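Local coordinates for prolyl-tRNA synthetase (PDB 6UYH), which attaches proline to its cognate tRNA, using ATP to activate the amino acid first, as a class II aminoacyl-tRNA synthetase, at residues Lys177-Leu188 with Gly236-Gln244. Numbering follows the deposited sequence.
Sequences KEEADEEVFTIL and GGTSHHLGQ. With ANP (phosphoaminophosphonic acid-adenylate ester), chain C; HFG (7-bromo-6-chloro-3-{3-[(2R,3S)-3-hydroxypiperidin-2-yl]-2-oxopropyl}quinazolin-4(3H)-one), chain D.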
loop_
_atom_site.group_PDB
_atom_site.type_symbol
_atom_site.label_atom_id
_atom_site.label_comp_id
_atom_site.label_asym_id
_atom_site.label_seq_id
_atom_site.Cartn_x
_atom_site.Cartn_y
_atom_site.Cartn_z
ATOM N N LYS A 177 -18.184 2.079 26.288
ATOM C CA LYS A 177 -18.743 2.965 25.274
ATOM C C LYS A 177 -18.040 4.316 25.272
ATOM O O LYS A 177 -17.839 4.915 24.208
ATOM C CB LYS A 177 -20.244 3.153 25.504
ATOM C CG LYS A 177 -20.939 3.951 24.402
ATOM C CD LYS A 177 -22.399 4.240 24.730
ATOM C CE LYS A 177 -23.133 4.815 23.521
ATOM N NZ LYS A 177 -22.667 6.178 23.119
ATOM N N GLU A 178 -17.679 4.820 26.454
ATOM C CA GLU A 178 -17.009 6.113 26.535
ATOM C C GLU A 178 -15.729 6.114 25.710
ATOM O O GLU A 178 -15.473 7.047 24.941
ATOM C CB GLU A 178 -16.724 6.467 27.996
ATOM N N GLU A 179 -14.916 5.060 25.841
ATOM C CA GLU A 179 -13.697 4.975 25.041
ATOM C C GLU A 179 -14.016 4.957 23.555
ATOM O O GLU A 179 -13.338 5.613 22.753
ATOM C CB GLU A 179 -12.896 3.728 25.410
ATOM C CG GLU A 179 -12.330 3.732 26.815
ATOM C CD GLU A 179 -11.510 2.486 27.113
ATOM O OE1 GLU A 179 -10.835 1.971 26.197
ATOM O OE2 GLU A 179 -11.546 2.019 28.266
ATOM N N ALA A 180 -15.035 4.191 23.164
ATOM C CA ALA A 180 -15.375 4.082 21.753
ATOM C C ALA A 180 -15.899 5.414 21.218
ATOM O O ALA A 180 -15.440 5.895 20.176
ATOM C CB ALA A 180 -16.391 2.960 21.551
ATOM N N ASP A 181 -16.830 6.042 21.944
ATOM C CA ASP A 181 -17.335 7.361 21.555
ATOM C C ASP A 181 -16.190 8.333 21.296
ATOM O O ASP A 181 -16.169 9.032 20.281
ATOM C CB ASP A 181 -18.248 7.934 22.650
ATOM C CG ASP A 181 -19.619 7.278 22.702
ATOM O OD1 ASP A 181 -20.069 6.684 21.701
ATOM O OD2 ASP A 181 -20.262 7.384 23.763
ATOM N N GLU A 182 -15.214 8.372 22.208
ATOM C CA GLU A 182 -14.101 9.311 22.073
ATOM C C GLU A 182 -13.328 9.083 20.780
ATOM O O GLU A 182 -12.925 10.042 20.110
ATOM C CB GLU A 182 -13.162 9.196 23.279
ATOM C CG GLU A 182 -11.971 10.143 23.210
ATOM C CD GLU A 182 -10.846 9.762 24.161
ATOM O OE1 GLU A 182 -10.993 8.765 24.901
ATOM O OE2 GLU A 182 -9.810 10.461 24.162
ATOM N N GLU A 183 -13.105 7.821 20.411
ATOM C CA GLU A 183 -12.351 7.555 19.187
ATOM C C GLU A 183 -13.124 7.985 17.943
ATOM O O GLU A 183 -12.531 8.511 16.996
ATOM C CB GLU A 183 -11.981 6.081 19.077
ATOM C CG GLU A 183 -11.166 5.824 17.796
ATOM C CD GLU A 183 -11.048 4.367 17.399
ATOM O OE1 GLU A 183 -12.066 3.755 17.021
ATOM O OE2 GLU A 183 -9.922 3.835 17.439
ATOM N N VAL A 184 -14.447 7.766 17.917
ATOM C CA VAL A 184 -15.238 8.162 16.747
ATOM C C VAL A 184 -14.942 9.610 16.366
ATOM O O VAL A 184 -14.674 9.929 15.198
ATOM C CB VAL A 184 -16.743 7.965 17.014
ATOM C CG1 VAL A 184 -17.562 8.615 15.866
ATOM C CG2 VAL A 184 -17.081 6.492 17.152
ATOM N N PHE A 185 -14.969 10.504 17.354
ATOM C CA PHE A 185 -14.842 11.926 17.050
ATOM C C PHE A 185 -13.387 12.337 16.877
ATOM O O PHE A 185 -13.100 13.299 16.154
ATOM C CB PHE A 185 -15.566 12.741 18.131
ATOM C CG PHE A 185 -17.055 12.543 18.092
ATOM C CD1 PHE A 185 -17.843 13.293 17.224
ATOM C CD2 PHE A 185 -17.658 11.561 18.866
ATOM C CE1 PHE A 185 -19.213 13.096 17.155
ATOM C CE2 PHE A 185 -19.029 11.357 18.806
ATOM C CZ PHE A 185 -19.808 12.126 17.949
ATOM N N THR A 186 -12.466 11.605 17.508
ATOM C CA THR A 186 -11.039 11.776 17.241
ATOM C C THR A 186 -10.704 11.452 15.785
ATOM O O THR A 186 -9.981 12.207 15.115
ATOM C CB THR A 186 -10.235 10.891 18.198
ATOM O OG1 THR A 186 -10.438 11.340 19.545
ATOM C CG2 THR A 186 -8.742 10.929 17.855
ATOM N N ILE A 187 -11.222 10.330 15.269
ATOM C CA ILE A 187 -10.971 9.986 13.869
ATOM C C ILE A 187 -11.667 10.982 12.952
ATOM O O ILE A 187 -11.116 11.384 11.919
ATOM C CB ILE A 187 -11.415 8.536 13.568
ATOM C CG1 ILE A 187 -10.581 7.529 14.387
ATOM C CG2 ILE A 187 -11.279 8.219 12.064
ATOM C CD1 ILE A 187 -9.099 7.506 14.031
ATOM N N LEU A 188 -12.883 11.405 13.316
ATOM C CA LEU A 188 -13.596 12.390 12.504
ATOM C C LEU A 188 -12.803 13.690 12.389
ATOM O O LEU A 188 -12.756 14.310 11.318
ATOM C CB LEU A 188 -14.983 12.663 13.097
ATOM C CG LEU A 188 -15.910 13.471 12.173
ATOM C CD1 LEU A 188 -16.346 12.633 10.983
ATOM C CD2 LEU A 188 -17.110 14.012 12.941
ATOM N N GLY A 236 -17.526 12.789 2.482
ATOM C CA GLY A 236 -16.082 12.774 2.345
ATOM C C GLY A 236 -15.333 11.716 3.120
ATOM O O GLY A 236 -14.155 11.494 2.849
ATOM N N GLY A 237 -15.981 11.050 4.072
ATOM C CA GLY A 237 -15.317 10.088 4.938
ATOM C C GLY A 237 -16.250 9.783 6.093
ATOM O O GLY A 237 -17.139 10.585 6.381
ATOM N N THR A 238 -16.081 8.647 6.755
ATOM C CA THR A 238 -17.135 8.131 7.617
ATOM C C THR A 238 -16.530 7.556 8.886
ATOM O O THR A 238 -15.525 6.854 8.825
ATOM C CB THR A 238 -17.928 7.053 6.879
ATOM O OG1 THR A 238 -18.294 7.537 5.578
ATOM C CG2 THR A 238 -19.181 6.741 7.630
ATOM N N SER A 239 -17.152 7.823 10.036
ATOM C CA SER A 239 -16.671 7.252 11.295
ATOM C C SER A 239 -17.871 6.781 12.116
ATOM O O SER A 239 -18.691 7.600 12.547
ATOM C CB SER A 239 -15.828 8.276 12.059
ATOM O OG SER A 239 -15.284 7.722 13.243
ATOM N N HIS A 240 -17.978 5.466 12.313
ATOM C CA HIS A 240 -19.130 4.821 12.938
ATOM C C HIS A 240 -18.825 4.420 14.368
ATOM O O HIS A 240 -17.758 3.866 14.643
ATOM C CB HIS A 240 -19.522 3.526 12.218
ATOM C CG HIS A 240 -19.719 3.656 10.746
ATOM N ND1 HIS A 240 -20.837 4.241 10.195
ATOM C CD2 HIS A 240 -18.965 3.227 9.708
ATOM C CE1 HIS A 240 -20.750 4.194 8.880
ATOM N NE2 HIS A 240 -19.626 3.578 8.559
ATOM N N HIS A 241 -19.797 4.613 15.261
ATOM C CA HIS A 241 -19.858 3.830 16.487
ATOM C C HIS A 241 -20.766 2.628 16.239
ATOM O O HIS A 241 -21.952 2.790 15.929
ATOM C CB HIS A 241 -20.362 4.653 17.669
ATOM C CG HIS A 241 -20.466 3.866 18.943
ATOM N ND1 HIS A 241 -19.418 3.116 19.439
ATOM C CD2 HIS A 241 -21.492 3.694 19.807
ATOM C CE1 HIS A 241 -19.794 2.519 20.555
ATOM N NE2 HIS A 241 -21.050 2.855 20.804
ATOM N N LEU A 242 -20.204 1.428 16.345
ATOM C CA LEU A 242 -20.949 0.209 16.069
ATOM C C LEU A 242 -21.615 -0.355 17.316
ATOM O O LEU A 242 -22.382 -1.321 17.216
ATOM C CB LEU A 242 -20.021 -0.840 15.432
ATOM C CG LEU A 242 -19.230 -0.432 14.178
ATOM C CD1 LEU A 242 -18.266 -1.556 13.770
ATOM C CD2 LEU A 242 -20.166 -0.077 13.019
ATOM N N GLY A 243 -21.375 0.254 18.475
ATOM C CA GLY A 243 -21.915 -0.261 19.714
ATOM C C GLY A 243 -21.469 -1.688 19.929
ATOM O O GLY A 243 -20.307 -2.045 19.703
ATOM N N GLN A 244 -22.416 -2.526 20.349
ATOM C CA GLN A 244 -22.197 -3.957 20.500
ATOM C C GLN A 244 -22.902 -4.755 19.408
ATOM O O GLN A 244 -23.091 -5.968 19.551
ATOM C CB GLN A 244 -22.653 -4.411 21.886
ATOM C CG GLN A 244 -21.892 -3.737 23.025
ATOM C CD GLN A 244 -22.496 -4.020 24.385
ATOM O OE1 GLN A 244 -23.716 -4.045 24.537
ATOM N NE2 GLN A 244 -21.641 -4.243 25.382
HETATM P PG ANP C . -21.919 6.280 -0.830
HETATM O O1G ANP C . -23.259 6.845 -0.748
HETATM O O2G ANP C . -21.987 4.973 -1.727
HETATM O O3G ANP C . -21.003 7.394 -1.468
HETATM P PB ANP C . -21.100 4.448 1.396
HETATM O O1B ANP C . -21.993 4.268 2.530
HETATM O O2B ANP C . -21.315 3.288 0.377
HETATM N N3B ANP C . -21.307 5.898 0.646
HETATM P PA ANP C . -18.809 3.666 2.981
HETATM O O1A ANP C . -19.225 4.071 4.340
HETATM O O2A ANP C . -19.019 2.201 2.777
HETATM O O3A ANP C . -19.616 4.433 1.847
HETATM O "O5'" ANP C . -17.285 4.002 2.587
HETATM C "C5'" ANP C . -16.347 4.833 3.311
HETATM C "C4'" ANP C . -16.024 6.011 2.430
HETATM O "O4'" ANP C . -15.506 5.548 1.163
HETATM C "C3'" ANP C . -17.247 6.839 2.066
HETATM O "O3'" ANP C . -17.523 7.797 3.080
HETATM C "C2'" ANP C . -16.828 7.497 0.750
HETATM O "O2'" ANP C . -16.179 8.736 0.999
HETATM C "C1'" ANP C . -15.881 6.448 0.132
HETATM N N9 ANP C . -16.482 5.679 -0.950
HETATM C C8 ANP C . -17.627 4.926 -0.898
HETATM N N7 ANP C . -17.932 4.334 -2.026
HETATM C C5 ANP C . -16.913 4.722 -2.886
HETATM C C6 ANP C . -16.653 4.434 -4.238
HETATM N N6 ANP C . -17.395 3.610 -4.982
HETATM N N1 ANP C . -15.569 5.011 -4.803
HETATM C C2 ANP C . -14.792 5.796 -4.050
HETATM N N3 ANP C . -14.926 6.124 -2.764
HETATM C C4 ANP C . -16.016 5.555 -2.237
HETATM O "O4'" HFG D . -18.453 -0.352 4.452
HETATM C C21 HFG D . -19.352 0.055 5.158
HETATM C "C3'" HFG D . -19.128 0.414 6.609
HETATM C "C2'" HFG D . -17.700 0.836 6.979
HETATM N "N1'" HFG D . -16.736 -0.266 6.858
HETATM C "C6'" HFG D . -15.408 0.110 7.357
HETATM C "C5'" HFG D . -14.841 1.291 6.617
HETATM C "C4'" HFG D . -15.825 2.464 6.645
HETATM C C39 HFG D . -17.198 2.031 6.166
HETATM O "O7'" HFG D . -18.115 3.124 6.284
HETATM C "C1'" HFG D . -20.783 0.207 4.619
HETATM N N3 HFG D . -21.016 -0.631 3.446
HETATM C C4 HFG D . -21.060 -2.007 3.632
HETATM O O11 HFG D . -20.955 -2.497 4.742
HETATM C C10 HFG D . -21.196 -2.769 2.384
HETATM C C5 HFG D . -21.268 -4.160 2.416
HETATM C C2 HFG D . -21.105 -0.066 2.203
HETATM N N1 HFG D . -21.207 -0.696 1.088
HETATM C C9 HFG D . -21.237 -2.089 1.164
HETATM C C8 HFG D . -21.292 -2.811 -0.028
HETATM C C7 HFG D . -21.334 -4.195 0.022
HETATM BR BR1 HFG D . -21.301 -5.145 -1.615
HETATM C C6 HFG D . -21.354 -4.861 1.229
HETATM CL CL1 HFG D . -21.542 -6.588 1.298
#
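Ser239 donates its hydroxyl to the backbone carbonyl of Val184, OG to O 3.0 Å, and so joins helix 177-198 to strand 232-243, which runs antiparallel to it, the axes of the two short segments 7.9 Å apart at closest approach. A chi1 of -176° turns OG away from the serine's own N and up to the helix carbonyl, which it enters in the carbonyl plane on a lone pair, at a C=O...donor angle of 112°; the same oxygen also takes the helical N-H of Leu188, so two donors grip it. Van der Waals packing continues the seam. Val184 splits its two methyls along the strand, CG1 lying 3.6 Å from Ser239 OG while CG2 makes an apolar contact with His241 CB at 3.8 Å. Ala180 CB sits 3.6 Å from His241 CE1, obliquely to the ring. Asp181 OD1 rests over one face of that imidazole near the rim, 3.8 Å from His241 CD2, while the aliphatic part of Lys177 passes His241 NE2, its NZ salt-bridged to Asp181 OD2 (2.8 Å). Gly243 N lies over the opposite face, and His241 ND1 is hydrogen-bonded to Asn267 OD1 on neighbouring strand 261-272. On the strand's other side, His240 NE2 donates to halofuginone O7' (2.8 Å) and Thr238 OG1 hydrogen-bonds the AMPPNP ribose at O3'. This class II core strand thus has two roles: Ser239 hydrogen-bonds and His241 packs against the helix, while Thr238 and His240 face the ligands.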